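Local coordinates for protein putative LacI-family transcriptional regulator (Bacteroides fragilis, PDB 3GBV) that probably regulates transcription as a LacI-family DNA-binding regulator, with a periplasmic-binding-protein-type domain presumed to sense a small-molecule effector, at residues 7-12 and 268-273; 16-19 and 23-26; 60-65 and 84-89; 111-116 and 258-263; 129-134 and 245-250. One frame throughout, in Å; residues are numbered along the deposited sequence.

All five contacts lack a hydrogen bond between their paired segments, but they differ in place and packing. Contacts 3 and 4 are buried in the N-terminal lobe: contact 3 joins two helices, and contact 4 packs a strand against helix 254-270. The end of that helix also makes contact 1, a partly buried aliphatic-aromatic pairing at the lobe's outer end. Contacts 1 and 4 meet where Phe11 touches Ile262, and contacts 1 and 3 where Ala12 touches Val65. Contact 2 lies at the surface near the chain's centre and is the most aromatic. Contact 5 belongs to the other lobe, about 44 Å from contact 1 between centres, and adjoins the second subunit.

Contact 1 (7-12 and 268-273); sequences KKYTFA and HLIFRK
Tyr9, at the start of strand 9-16, and Ile270, at the end of helix 254-270, are the nearest backbone pair, their CA atoms 8.7 Å apart, so side chains alone bridge the gap. Tyr9 offers a ring face. Ile270 CG1 lies over it in a CH-pi contact, 3.7 Å from the centroid of the Tyr9 ring and 18° off the ring normal, somewhat toward the rim. The straight end of the isoleucine (chi2 178°) then carries CD1 along that face to 3.6 Å from Tyr9 CD2. Phe11 is met differently: Leu269 CD1 comes to its edge, near the ring plane, 3.5 Å from Phe11 CE1. Phe11 is the more deeply set ring, also packing on Ile262, Leu265 and Cys266 of the same helix, whereas Tyr9 is partly exposed, a place suited to an aromatic with a polar tip. Ile43 of the neighbouring strand touches both Tyr9 and Ile270 and continues the apolar patch. The Tyr9 hydroxyl makes no bond to the helix end, since Tyr9 OH stays 4.3 Å from Leu269 O. Between these two segments the helix end is held to strand 9-16 by dispersion and CH-pi contact, with no directional polar bond.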
# COMPACT_ATOMS: atom_id res chain seq x y z
N LYS A 7 33.25 -22.61 10.55
CA LYS A 7 32.44 -22.64 9.30
C LYS A 7 31.37 -21.53 9.34
O LYS A 7 31.45 -20.63 10.17
CB LYS A 7 31.78 -24.01 9.13
CG LYS A 7 31.20 -24.26 7.74
CD LYS A 7 32.29 -24.16 6.67
CE LYS A 7 31.70 -24.21 5.26
NZ LYS A 7 30.94 -25.47 5.00
N LYS A 8 30.39 -21.60 8.44
CA LYS A 8 29.33 -20.60 8.41
C LYS A 8 28.12 -21.06 7.61
O LYS A 8 28.13 -22.13 6.99
CB LYS A 8 29.86 -19.29 7.79
CG LYS A 8 30.28 -19.41 6.33
CD LYS A 8 30.59 -18.04 5.73
CE LYS A 8 30.90 -18.11 4.23
NZ LYS A 8 32.24 -18.70 3.92
N TYR A 9 27.06 -20.26 7.65
CA TYR A 9 25.84 -20.56 6.91
C TYR A 9 25.92 -19.78 5.61
O TYR A 9 26.18 -18.58 5.61
CB TYR A 9 24.61 -20.14 7.70
CG TYR A 9 24.18 -21.14 8.75
CD1 TYR A 9 23.67 -22.39 8.40
CD2 TYR A 9 24.29 -20.83 10.11
CE1 TYR A 9 23.28 -23.31 9.37
CE2 TYR A 9 23.90 -21.74 11.09
CZ TYR A 9 23.40 -22.97 10.72
OH TYR A 9 23.03 -23.87 11.70
N THR A 10 25.69 -20.47 4.50
CA THR A 10 25.75 -19.84 3.19
C THR A 10 24.46 -20.02 2.40
O THR A 10 24.05 -21.15 2.13
CB THR A 10 26.93 -20.41 2.36
OG1 THR A 10 28.15 -20.27 3.12
CG2 THR A 10 27.09 -19.65 1.05
N PHE A 11 23.82 -18.91 2.05
CA PHE A 11 22.58 -18.95 1.29
C PHE A 11 22.85 -18.43 -0.11
O PHE A 11 23.19 -17.26 -0.28
CB PHE A 11 21.50 -18.09 1.95
CG PHE A 11 21.21 -18.45 3.38
CD1 PHE A 11 21.01 -19.78 3.75
CD2 PHE A 11 21.11 -17.46 4.35
CE1 PHE A 11 20.71 -20.11 5.07
CE2 PHE A 11 20.80 -17.78 5.67
CZ PHE A 11 20.60 -19.11 6.03
N ALA A 12 22.70 -19.29 -1.10
CA ALA A 12 22.94 -18.88 -2.48
C ALA A 12 21.67 -18.24 -3.06
O ALA A 12 20.61 -18.86 -3.06
CB ALA A 12 23.36 -20.09 -3.32
N HIS A 268 14.50 -21.80 9.39
CA HIS A 268 14.22 -23.18 9.00
C HIS A 268 15.45 -24.03 9.25
O HIS A 268 15.37 -25.11 9.83
CB HIS A 268 13.86 -23.27 7.51
CG HIS A 268 13.75 -24.67 7.01
ND1 HIS A 268 12.80 -25.56 7.47
CD2 HIS A 268 14.48 -25.35 6.09
CE1 HIS A 268 12.94 -26.72 6.86
NE2 HIS A 268 13.96 -26.62 6.02
N LEU A 269 16.60 -23.53 8.81
CA LEU A 269 17.87 -24.23 8.96
C LEU A 269 18.50 -24.01 10.32
O LEU A 269 18.98 -24.95 10.95
CB LEU A 269 18.84 -23.78 7.86
CG LEU A 269 18.41 -24.10 6.42
CD1 LEU A 269 19.20 -23.26 5.42
CD2 LEU A 269 18.60 -25.59 6.15
N ILE A 270 18.49 -22.76 10.78
CA ILE A 270 19.09 -22.41 12.07
C ILE A 270 18.14 -22.58 13.26
O ILE A 270 18.45 -23.32 14.19
CB ILE A 270 19.61 -20.95 12.06
CG1 ILE A 270 20.52 -20.73 10.84
CG2 ILE A 270 20.39 -20.67 13.34
CD1 ILE A 270 21.05 -19.31 10.71
N PHE A 271 17.00 -21.90 13.23
CA PHE A 271 16.04 -21.98 14.32
C PHE A 271 15.14 -23.21 14.29
O PHE A 271 14.26 -23.36 15.14
CB PHE A 271 15.16 -20.73 14.33
CG PHE A 271 15.88 -19.48 14.75
CD1 PHE A 271 15.59 -18.88 15.96
CD2 PHE A 271 16.86 -18.92 13.93
CE1 PHE A 271 16.27 -17.73 16.37
CE2 PHE A 271 17.54 -17.78 14.33
CZ PHE A 271 17.24 -17.18 15.55
N ARG A 272 15.36 -24.09 13.31
CA ARG A 272 14.55 -25.30 13.19
C ARG A 272 13.06 -24.98 13.37
O ARG A 272 12.34 -25.71 14.04
CB ARG A 272 14.99 -26.34 14.23
CG ARG A 272 16.44 -26.83 14.12
CD ARG A 272 16.68 -27.57 12.81
NE ARG A 272 18.01 -28.16 12.70
CZ ARG A 272 18.45 -29.20 13.40
NH1 ARG A 272 17.66 -29.78 14.29
NH2 ARG A 272 19.66 -29.68 13.20
N LYS A 273 12.61 -23.89 12.76
CA LYS A 273 11.21 -23.47 12.86
C LYS A 273 10.36 -23.97 11.70
O LYS A 273 10.87 -24.43 10.68
CB LYS A 273 11.10 -21.95 12.91
CG LYS A 273 11.46 -21.28 14.21
CD LYS A 273 11.34 -19.77 14.05
CE LYS A 273 11.62 -19.03 15.35
NZ LYS A 273 10.58 -19.30 16.39

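Contact 2 (16-19 and 23-26); sequences PKHL and YWTD
Two CH-pi contacts join Trp24 to the loop that follows strand 9-16. In one, Trp24 CB sits above the middle of the imidazole, 3.6 Å from the centroid of the His18 ring. In the other the indole is the acceptor: Pro16 CD stands over its five-membered ring, 4.0 Å from the centroid, while Tyr23 CD2 covers the opposite face of Trp24. A flat, wide indole suits this place because the proline ring can lie on one side of it and tyrosine on the other. The His18 and Trp24 rings themselves meet only obliquely, their planes at 58°. Among polar groups, His18 ND1 donates to Pro16 O at 3.0 Å, nearly in the imidazole plane. The chi1 of His18, 64°, turns the ring back along the loop to reach that carbonyl. Thr25 OG1, 3.7 Å from His18 NE2, is too far for a bond; it is hydrogen-bonded instead to Gly21 N. A 1,2-ethanediol, probably from the crystallisation liquor, lies about 5 Å from Trp24; LacI relatives bind effectors in the interlobe cleft, which may be nearby. The ND1 bond within the loop should limit rotation of the imidazole and present its face to Trp24 CB. The link to helix 23-37 itself is made by CH-pi and apolar packing.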
# COMPACT_ATOMS: atom_id res chain seq x y z
N PRO A 16 18.21 -13.01 -11.87
CA PRO A 16 18.51 -12.65 -13.27
C PRO A 16 19.50 -11.49 -13.34
O PRO A 16 19.38 -10.52 -12.58
CB PRO A 16 17.15 -12.25 -13.83
CG PRO A 16 16.18 -13.03 -13.00
CD PRO A 16 16.76 -12.90 -11.61
N LYS A 17 20.47 -11.57 -14.25
CA LYS A 17 21.43 -10.48 -14.42
C LYS A 17 20.60 -9.24 -14.70
O LYS A 17 19.53 -9.32 -15.32
CB LYS A 17 22.36 -10.75 -15.61
CG LYS A 17 23.45 -11.80 -15.36
CD LYS A 17 24.20 -12.15 -16.65
CE LYS A 17 25.26 -13.23 -16.44
NZ LYS A 17 25.76 -13.78 -17.74
N HIS A 18 21.08 -8.09 -14.24
CA HIS A 18 20.36 -6.84 -14.44
C HIS A 18 21.28 -5.64 -14.20
O HIS A 18 22.43 -5.80 -13.80
CB HIS A 18 19.19 -6.76 -13.46
CG HIS A 18 19.59 -6.74 -12.02
ND1 HIS A 18 20.01 -7.86 -11.34
CD2 HIS A 18 19.69 -5.71 -11.14
CE1 HIS A 18 20.35 -7.53 -10.11
NE2 HIS A 18 20.17 -6.23 -9.96
N LEU A 19 20.77 -4.44 -14.46
CA LEU A 19 21.53 -3.21 -14.26
C LEU A 19 21.04 -2.58 -12.96
O LEU A 19 19.87 -2.71 -12.61
CB LEU A 19 21.29 -2.22 -15.40
CG LEU A 19 21.52 -2.69 -16.84
CD1 LEU A 19 21.11 -1.58 -17.81
CD2 LEU A 19 22.97 -3.05 -17.03
N TYR A 23 14.45 -3.83 -11.28
CA TYR A 23 13.69 -4.48 -10.23
C TYR A 23 14.46 -5.20 -9.13
O TYR A 23 14.21 -5.00 -7.95
CB TYR A 23 12.68 -5.46 -10.82
CG TYR A 23 11.84 -6.11 -9.75
CD1 TYR A 23 10.80 -5.41 -9.13
CD2 TYR A 23 12.12 -7.40 -9.30
CE1 TYR A 23 10.07 -5.98 -8.08
CE2 TYR A 23 11.40 -7.98 -8.26
CZ TYR A 23 10.38 -7.26 -7.66
OH TYR A 23 9.69 -7.84 -6.62
N TRP A 24 15.41 -6.04 -9.53
CA TRP A 24 16.16 -6.84 -8.57
C TRP A 24 17.06 -6.10 -7.58
O TRP A 24 17.42 -6.66 -6.54
CB TRP A 24 16.95 -7.90 -9.33
CG TRP A 24 16.06 -8.65 -10.27
CD1 TRP A 24 15.98 -8.49 -11.63
CD2 TRP A 24 15.05 -9.60 -9.92
NE1 TRP A 24 14.97 -9.28 -12.14
CE2 TRP A 24 14.38 -9.97 -11.11
CE3 TRP A 24 14.64 -10.17 -8.71
CZ2 TRP A 24 13.33 -10.89 -11.12
CZ3 TRP A 24 13.59 -11.08 -8.72
CH2 TRP A 24 12.94 -11.43 -9.92
N THR A 25 17.42 -4.87 -7.89
CA THR A 25 18.26 -4.11 -6.98
C THR A 25 17.61 -3.99 -5.59
O THR A 25 18.29 -4.04 -4.56
CB THR A 25 18.54 -2.71 -7.55
OG1 THR A 25 19.29 -2.85 -8.77
CG2 THR A 25 19.35 -1.88 -6.58
N ASP A 26 16.29 -3.86 -5.56
CA ASP A 26 15.58 -3.74 -4.29
C ASP A 26 15.54 -5.08 -3.54
O ASP A 26 15.70 -5.13 -2.32
CB ASP A 26 14.18 -3.21 -4.52
CG ASP A 26 14.17 -1.73 -4.83
OD1 ASP A 26 14.82 -0.97 -4.08
OD2 ASP A 26 13.51 -1.31 -5.81

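Contact 3 (60-65 and 84-89); sequences ATSQAV and KGFTDA
Ser62 and Phe86 bring together two helices of the Rossmann-like N-terminal lobe. Helix 55-66 and helix 84-93 belong to successive beta-alpha-beta crossovers and lie side by side on one face of the parallel sheet. The tight part is small. At the closest point, Ser62 and Phe86 have CA atoms 6.5 Å apart, a spacing that a short side chain such as serine makes possible. Phe86 CG is anti to the backbone N (chi1 -172°), which swings the ring across to the other helix, where it lies beside the serine: Phe86 CD1 is 3.5 Å from Ser62 CB, and Phe86 CE1 is 3.5 Å from the backbone oxygen Ser62 O. The hydroxyl is engaged within its own helix: Ser62 OG is hydrogen-bonded to Val59 O, so this buried polar atom needs no partner on helix 84-93. Further along, the packing slackens. Val65 CG1 meets the edge of the phenylalanine at 4.3 Å from Phe86 CZ, and both residues go on toward the sheet, Phe86 to Leu14 and Val65 to Ala12, so that bulky apolar groups occupy the side facing the strands. The other side belongs to solvent. Gln63 points away from helix 84-93, and on the far flank of that helix exposed Lys84 and Asp88, one turn apart, form a salt bridge in which Lys84 NZ approaches the syn lone pair of Asp88 OD2 at 2.6 Å.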
# COMPACT_ATOMS: atom_id res chain seq x y z
N ALA A 60 25.37 -23.89 -16.50
CA ALA A 60 26.73 -23.71 -16.00
C ALA A 60 26.75 -22.96 -14.67
O ALA A 60 27.45 -23.36 -13.74
CB ALA A 60 27.58 -22.98 -17.03
N THR A 61 26.00 -21.87 -14.58
CA THR A 61 25.97 -21.08 -13.34
C THR A 61 25.24 -21.82 -12.23
O THR A 61 25.67 -21.81 -11.07
CB THR A 61 25.30 -19.70 -13.54
OG1 THR A 61 23.89 -19.88 -13.72
CG2 THR A 61 25.86 -19.00 -14.77
N SER A 62 24.12 -22.47 -12.58
CA SER A 62 23.33 -23.20 -11.59
C SER A 62 24.15 -24.35 -11.03
O SER A 62 24.11 -24.63 -9.84
CB SER A 62 22.05 -23.75 -12.23
OG SER A 62 22.36 -24.76 -13.17
N GLN A 63 24.90 -25.01 -11.91
CA GLN A 63 25.77 -26.11 -11.53
C GLN A 63 26.84 -25.56 -10.58
O GLN A 63 27.21 -26.21 -9.59
CB GLN A 63 26.43 -26.70 -12.77
CG GLN A 63 27.42 -27.83 -12.47
CD GLN A 63 26.73 -29.10 -12.00
OE1 GLN A 63 26.05 -29.77 -12.77
NE2 GLN A 63 26.91 -29.43 -10.72
N ALA A 64 27.35 -24.38 -10.88
CA ALA A 64 28.37 -23.76 -10.05
C ALA A 64 27.78 -23.53 -8.66
O ALA A 64 28.45 -23.73 -7.65
CB ALA A 64 28.83 -22.43 -10.65
N VAL A 65 26.52 -23.11 -8.61
CA VAL A 65 25.84 -22.87 -7.34
C VAL A 65 25.71 -24.17 -6.56
O VAL A 65 26.03 -24.23 -5.38
CB VAL A 65 24.42 -22.29 -7.54
CG1 VAL A 65 23.71 -22.19 -6.19
CG2 VAL A 65 24.50 -20.93 -8.19
N LYS A 84 14.23 -27.68 -14.35
CA LYS A 84 14.04 -29.02 -13.78
C LYS A 84 15.35 -29.63 -13.26
O LYS A 84 15.39 -30.19 -12.16
CB LYS A 84 13.41 -29.95 -14.81
CG LYS A 84 12.95 -31.26 -14.22
CD LYS A 84 12.22 -32.11 -15.25
CE LYS A 84 11.55 -33.29 -14.57
NZ LYS A 84 12.52 -34.03 -13.71
N GLY A 85 16.41 -29.52 -14.04
CA GLY A 85 17.68 -30.08 -13.61
C GLY A 85 18.17 -29.47 -12.31
O GLY A 85 18.66 -30.18 -11.42
N PHE A 86 18.01 -28.15 -12.19
CA PHE A 86 18.47 -27.44 -11.00
C PHE A 86 17.72 -27.88 -9.75
O PHE A 86 18.33 -28.32 -8.77
CB PHE A 86 18.32 -25.92 -11.22
CG PHE A 86 18.94 -25.09 -10.13
CD1 PHE A 86 20.23 -25.34 -9.68
CD2 PHE A 86 18.22 -24.05 -9.55
CE1 PHE A 86 20.80 -24.56 -8.66
CE2 PHE A 86 18.77 -23.26 -8.54
CZ PHE A 86 20.06 -23.52 -8.10
N THR A 87 16.39 -27.78 -9.78
CA THR A 87 15.55 -28.16 -8.65
C THR A 87 15.64 -29.64 -8.29
O THR A 87 15.54 -30.00 -7.12
CB THR A 87 14.09 -27.76 -8.92
OG1 THR A 87 13.66 -28.32 -10.16
CG2 THR A 87 13.95 -26.23 -8.97
N ASP A 88 15.79 -30.51 -9.29
CA ASP A 88 15.91 -31.94 -9.00
C ASP A 88 17.21 -32.17 -8.23
O ASP A 88 17.26 -32.96 -7.28
CB ASP A 88 15.94 -32.79 -10.28
CG ASP A 88 14.56 -33.04 -10.84
OD1 ASP A 88 13.58 -32.99 -10.07
OD2 ASP A 88 14.45 -33.30 -12.06
N ALA A 89 18.25 -31.46 -8.64
CA ALA A 89 19.55 -31.57 -8.00
C ALA A 89 19.52 -31.04 -6.57
O ALA A 89 20.19 -31.57 -5.69
CB ALA A 89 20.61 -30.83 -8.82

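Contact 4 (111-116 and 258-263); sequences AFFGQN and GFNSIK
Phe113, Asn260 and Ser261 fasten a strand to a helix in the Rossmann-like N-terminal lobe, where helix 254-270 covers one face of the parallel sheet containing strand 111-114. Phe113 contributes most. Its side chain leaves the strand toward the helix, and one face of the ring receives the helix surface. Asn260 CB lies over that face in a CH-pi contact, 3.8 Å from the centroid of the Phe113 ring and 28° off its normal, the shift bringing it to 3.4 Å from Phe113 CE1. Beyond CB, the amide runs out past the ring's rim at the CE1 side, its plane 82° from that of the phenyl, with Asn260 ND2 3.5 Å from Phe113 CE1. Asparagine suits this partly exposed border because its CB can pack on the ring while the polar amide extends beyond the rim. The main chain joins in as well: Ser261 N sits above the same ring, nearer the rim, so the phenyl lies against a helix backbone that a small serine lets it approach. Around these three residues, Ile98 of the neighbouring strand touches both Phe113 and Ser261, and Asn279 packs on the phenylalanine from the strand on the other side. The serine hydroxyl has its hydrogen bond within the helix, to Gln257 O, and meets the ring only by packing, Ser261 OG being 3.9 Å from Phe113 CD2.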
# COMPACT_ATOMS: atom_id res chain seq x y z
N ALA A 111 9.35 -22.57 0.29
CA ALA A 111 8.52 -21.38 0.46
C ALA A 111 8.55 -20.47 -0.78
O ALA A 111 9.51 -20.48 -1.56
CB ALA A 111 8.97 -20.60 1.68
N PHE A 112 7.49 -19.68 -0.94
CA PHE A 112 7.35 -18.76 -2.06
C PHE A 112 6.95 -17.39 -1.57
O PHE A 112 6.11 -17.25 -0.68
CB PHE A 112 6.28 -19.26 -3.04
CG PHE A 112 5.86 -18.23 -4.07
CD1 PHE A 112 6.69 -17.89 -5.13
CD2 PHE A 112 4.62 -17.59 -3.96
CE1 PHE A 112 6.31 -16.93 -6.07
CE2 PHE A 112 4.22 -16.63 -4.90
CZ PHE A 112 5.07 -16.30 -5.95
N PHE A 113 7.56 -16.37 -2.17
CA PHE A 113 7.29 -14.98 -1.85
C PHE A 113 7.07 -14.27 -3.16
O PHE A 113 7.97 -14.22 -4.02
CB PHE A 113 8.47 -14.35 -1.10
CG PHE A 113 8.66 -14.86 0.29
CD1 PHE A 113 7.93 -14.33 1.34
CD2 PHE A 113 9.54 -15.91 0.55
CE1 PHE A 113 8.07 -14.83 2.63
CE2 PHE A 113 9.69 -16.42 1.83
CZ PHE A 113 8.95 -15.88 2.88
N GLY A 114 5.87 -13.73 -3.32
CA GLY A 114 5.52 -13.02 -4.54
C GLY A 114 4.03 -12.75 -4.54
O GLY A 114 3.31 -13.14 -3.61
N GLN A 115 3.54 -12.09 -5.57
CA GLN A 115 2.12 -11.80 -5.64
C GLN A 115 1.34 -12.99 -6.15
O GLN A 115 1.89 -13.91 -6.75
CB GLN A 115 1.83 -10.63 -6.58
CG GLN A 115 2.40 -9.29 -6.17
CD GLN A 115 1.84 -8.16 -7.02
OE1 GLN A 115 1.66 -8.31 -8.23
NE2 GLN A 115 1.57 -7.03 -6.39
N ASN A 116 0.05 -12.97 -5.86
CA ASN A 116 -0.84 -13.97 -6.37
C ASN A 116 -1.06 -13.35 -7.77
O ASN A 116 -1.88 -12.44 -7.94
CB ASN A 116 -2.14 -13.97 -5.57
CG ASN A 116 -3.19 -14.85 -6.21
OD1 ASN A 116 -3.48 -14.71 -7.40
ND2 ASN A 116 -3.76 -15.75 -5.43
N GLY A 258 12.95 -10.13 -0.48
CA GLY A 258 14.32 -10.59 -0.34
C GLY A 258 14.64 -10.83 1.13
O GLY A 258 15.22 -11.86 1.50
N PHE A 259 14.24 -9.88 1.96
CA PHE A 259 14.47 -9.99 3.38
C PHE A 259 13.83 -11.28 3.90
O PHE A 259 14.50 -12.09 4.54
CB PHE A 259 13.86 -8.78 4.10
CG PHE A 259 14.18 -8.73 5.56
CD1 PHE A 259 15.38 -8.17 5.99
CD2 PHE A 259 13.31 -9.28 6.50
CE1 PHE A 259 15.71 -8.15 7.34
CE2 PHE A 259 13.64 -9.27 7.85
CZ PHE A 259 14.85 -8.70 8.27
N ASN A 260 12.55 -11.47 3.61
CA ASN A 260 11.83 -12.67 4.05
C ASN A 260 12.42 -13.99 3.54
O ASN A 260 12.38 -14.99 4.25
CB ASN A 260 10.36 -12.58 3.63
CG ASN A 260 9.55 -11.76 4.60
OD1 ASN A 260 10.07 -10.84 5.24
ND2 ASN A 260 8.26 -12.07 4.70
N SER A 261 12.96 -13.99 2.33
CA SER A 261 13.55 -15.22 1.80
C SER A 261 14.64 -15.72 2.72
O SER A 261 14.66 -16.89 3.10
CB SER A 261 14.13 -14.99 0.40
OG SER A 261 13.09 -14.83 -0.55
N ILE A 262 15.54 -14.81 3.09
CA ILE A 262 16.67 -15.12 3.97
C ILE A 262 16.19 -15.46 5.37
O ILE A 262 16.68 -16.39 6.01
CB ILE A 262 17.64 -13.93 4.06
CG1 ILE A 262 18.09 -13.51 2.66
CG2 ILE A 262 18.85 -14.33 4.91
CD1 ILE A 262 18.89 -14.56 1.92
N LYS A 263 15.23 -14.68 5.86
CA LYS A 263 14.67 -14.92 7.19
C LYS A 263 14.11 -16.34 7.27
O LYS A 263 14.39 -17.08 8.22
CB LYS A 263 13.56 -13.91 7.49
CG LYS A 263 12.92 -14.07 8.86
CD LYS A 263 11.77 -13.11 9.05
CE LYS A 263 11.13 -13.26 10.42
NZ LYS A 263 10.64 -14.65 10.65

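Contact 5 (129-134 and 245-250); sequences MLLAVN and TVSFLI
In the C-terminal lobe of this periplasmic-binding-protein fold, Leu131 at the end of helix 117-131 packs on Ser247 and Phe248, where strand 246-251 is broken by a corner. In a regular strand, two successive residues would face opposite sides of the sheet. At Ser247 the chain leaves extended geometry (phi/psi -93/-39°), and the CB atoms of both Ser247 and Phe248 point toward the helix. Leu131 uses this with its two methyls. CD1 goes to the phenyl, 3.5 Å from Phe248 CE2, meeting the ring obliquely, while CD2 rests on the serine, 3.7 Å from Ser247 CB and equally 3.7 Å from Ser247 OG. A branched residue suits the place, since one side chain serves two neighbours. Its chi1 of -130° lies far from a staggered value, which may reflect some strain, or uncertain modelling, where the helix frays and its backbone is only weakly bonded. The Leu131 and Phe248 side chains run antiparallel alongside each other, with Leu131 CD1 near the far end of the ring, at CE2 and CZ. Leu130 adds a looser touch, its CD2 4.5 Å from Phe248 CZ. No polar bond links the segments, as fits an apolar patch that extends across the dimer: Leu130 also packs on Leu131 of the second subunit, and Phe248 on Leu130 of that subunit. Within the chain, Phe248 also packs on Met127 of helix 117-131 and on Ile229 of the parallel strand 227-231, while Ser227 at the start of that strand touches both Leu131 and Ser247.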
# COMPACT_ATOMS: atom_id res chain seq x y z
N MSE A 129 -9.80 -0.28 -16.23
CA MSE A 129 -11.15 0.02 -16.70
C MSE A 129 -11.78 1.24 -16.04
O MSE A 129 -12.76 1.78 -16.54
CB MSE A 129 -12.05 -1.21 -16.52
CG MSE A 129 -11.65 -2.34 -17.43
SE MSE A 129 -11.69 -1.67 -19.30
CE MSE A 129 -9.86 -1.41 -19.80
N LEU A 130 -11.23 1.65 -14.90
CA LEU A 130 -11.70 2.83 -14.18
C LEU A 130 -11.20 4.01 -15.00
O LEU A 130 -11.81 5.08 -15.04
CB LEU A 130 -11.07 2.90 -12.78
CG LEU A 130 -11.27 4.21 -12.01
CD1 LEU A 130 -12.71 4.28 -11.50
CD2 LEU A 130 -10.30 4.31 -10.83
N LEU A 131 -10.07 3.78 -15.66
CA LEU A 131 -9.38 4.74 -16.51
C LEU A 131 -9.95 4.76 -17.93
O LEU A 131 -10.14 5.83 -18.52
CB LEU A 131 -7.91 4.34 -16.58
CG LEU A 131 -6.76 5.30 -16.33
CD1 LEU A 131 -6.87 5.93 -14.96
CD2 LEU A 131 -5.46 4.53 -16.46
N ALA A 132 -10.23 3.58 -18.47
CA ALA A 132 -10.73 3.44 -19.84
C ALA A 132 -12.22 3.13 -19.94
O ALA A 132 -12.66 2.47 -20.88
CB ALA A 132 -9.95 2.36 -20.56
N VAL A 133 -12.99 3.64 -18.98
CA VAL A 133 -14.42 3.41 -18.93
C VAL A 133 -15.07 3.15 -20.29
O VAL A 133 -15.48 2.03 -20.59
CB VAL A 133 -15.15 4.60 -18.29
CG1 VAL A 133 -16.36 4.11 -17.51
CG2 VAL A 133 -14.19 5.37 -17.38
N ASN A 134 -15.15 4.19 -21.11
CA ASN A 134 -15.76 4.07 -22.43
C ASN A 134 -14.74 4.00 -23.56
O ASN A 134 -14.70 4.87 -24.44
CB ASN A 134 -16.72 5.25 -22.66
CG ASN A 134 -17.80 5.33 -21.60
OD1 ASN A 134 -18.60 4.41 -21.43
ND2 ASN A 134 -17.83 6.45 -20.88
N THR A 245 2.76 10.09 -17.78
CA THR A 245 2.66 9.07 -18.83
C THR A 245 2.10 7.78 -18.24
O THR A 245 1.40 7.02 -18.92
CB THR A 245 4.01 8.80 -19.48
OG1 THR A 245 5.00 8.60 -18.46
CG2 THR A 245 4.42 9.98 -20.35
N VAL A 246 2.41 7.54 -16.97
CA VAL A 246 1.91 6.38 -16.24
C VAL A 246 0.89 6.90 -15.22
O VAL A 246 1.15 7.88 -14.52
CB VAL A 246 3.06 5.65 -15.51
CG1 VAL A 246 2.50 4.59 -14.56
CG2 VAL A 246 3.99 5.00 -16.52
N SER A 247 -0.27 6.25 -15.16
CA SER A 247 -1.35 6.65 -14.24
C SER A 247 -1.31 5.91 -12.92
O SER A 247 -1.57 6.48 -11.87
CB SER A 247 -2.72 6.42 -14.89
OG SER A 247 -2.84 7.14 -16.10
N PHE A 248 -0.99 4.62 -12.98
CA PHE A 248 -0.90 3.81 -11.78
C PHE A 248 0.30 2.88 -11.90
O PHE A 248 0.69 2.47 -12.99
CB PHE A 248 -2.15 2.93 -11.61
CG PHE A 248 -3.45 3.70 -11.48
CD1 PHE A 248 -3.63 4.64 -10.46
CD2 PHE A 248 -4.51 3.44 -12.35
CE1 PHE A 248 -4.84 5.30 -10.32
CE2 PHE A 248 -5.73 4.11 -12.21
CZ PHE A 248 -5.90 5.04 -11.19
N LEU A 249 0.88 2.58 -10.74
CA LEU A 249 1.98 1.63 -10.65
C LEU A 249 1.55 0.66 -9.55
O LEU A 249 1.02 1.07 -8.52
CB LEU A 249 3.30 2.31 -10.27
CG LEU A 249 3.99 3.16 -11.35
CD1 LEU A 249 5.23 3.83 -10.76
CD2 LEU A 249 4.35 2.28 -12.54
N ILE A 250 1.76 -0.63 -9.79
CA ILE A 250 1.42 -1.64 -8.81
C ILE A 250 2.72 -2.14 -8.21
O ILE A 250 3.62 -2.55 -8.93
CB ILE A 250 0.65 -2.80 -9.46
CG1 ILE A 250 -0.70 -2.27 -9.99
CG2 ILE A 250 0.47 -3.93 -8.45
CD1 ILE A 250 -1.47 -3.24 -10.88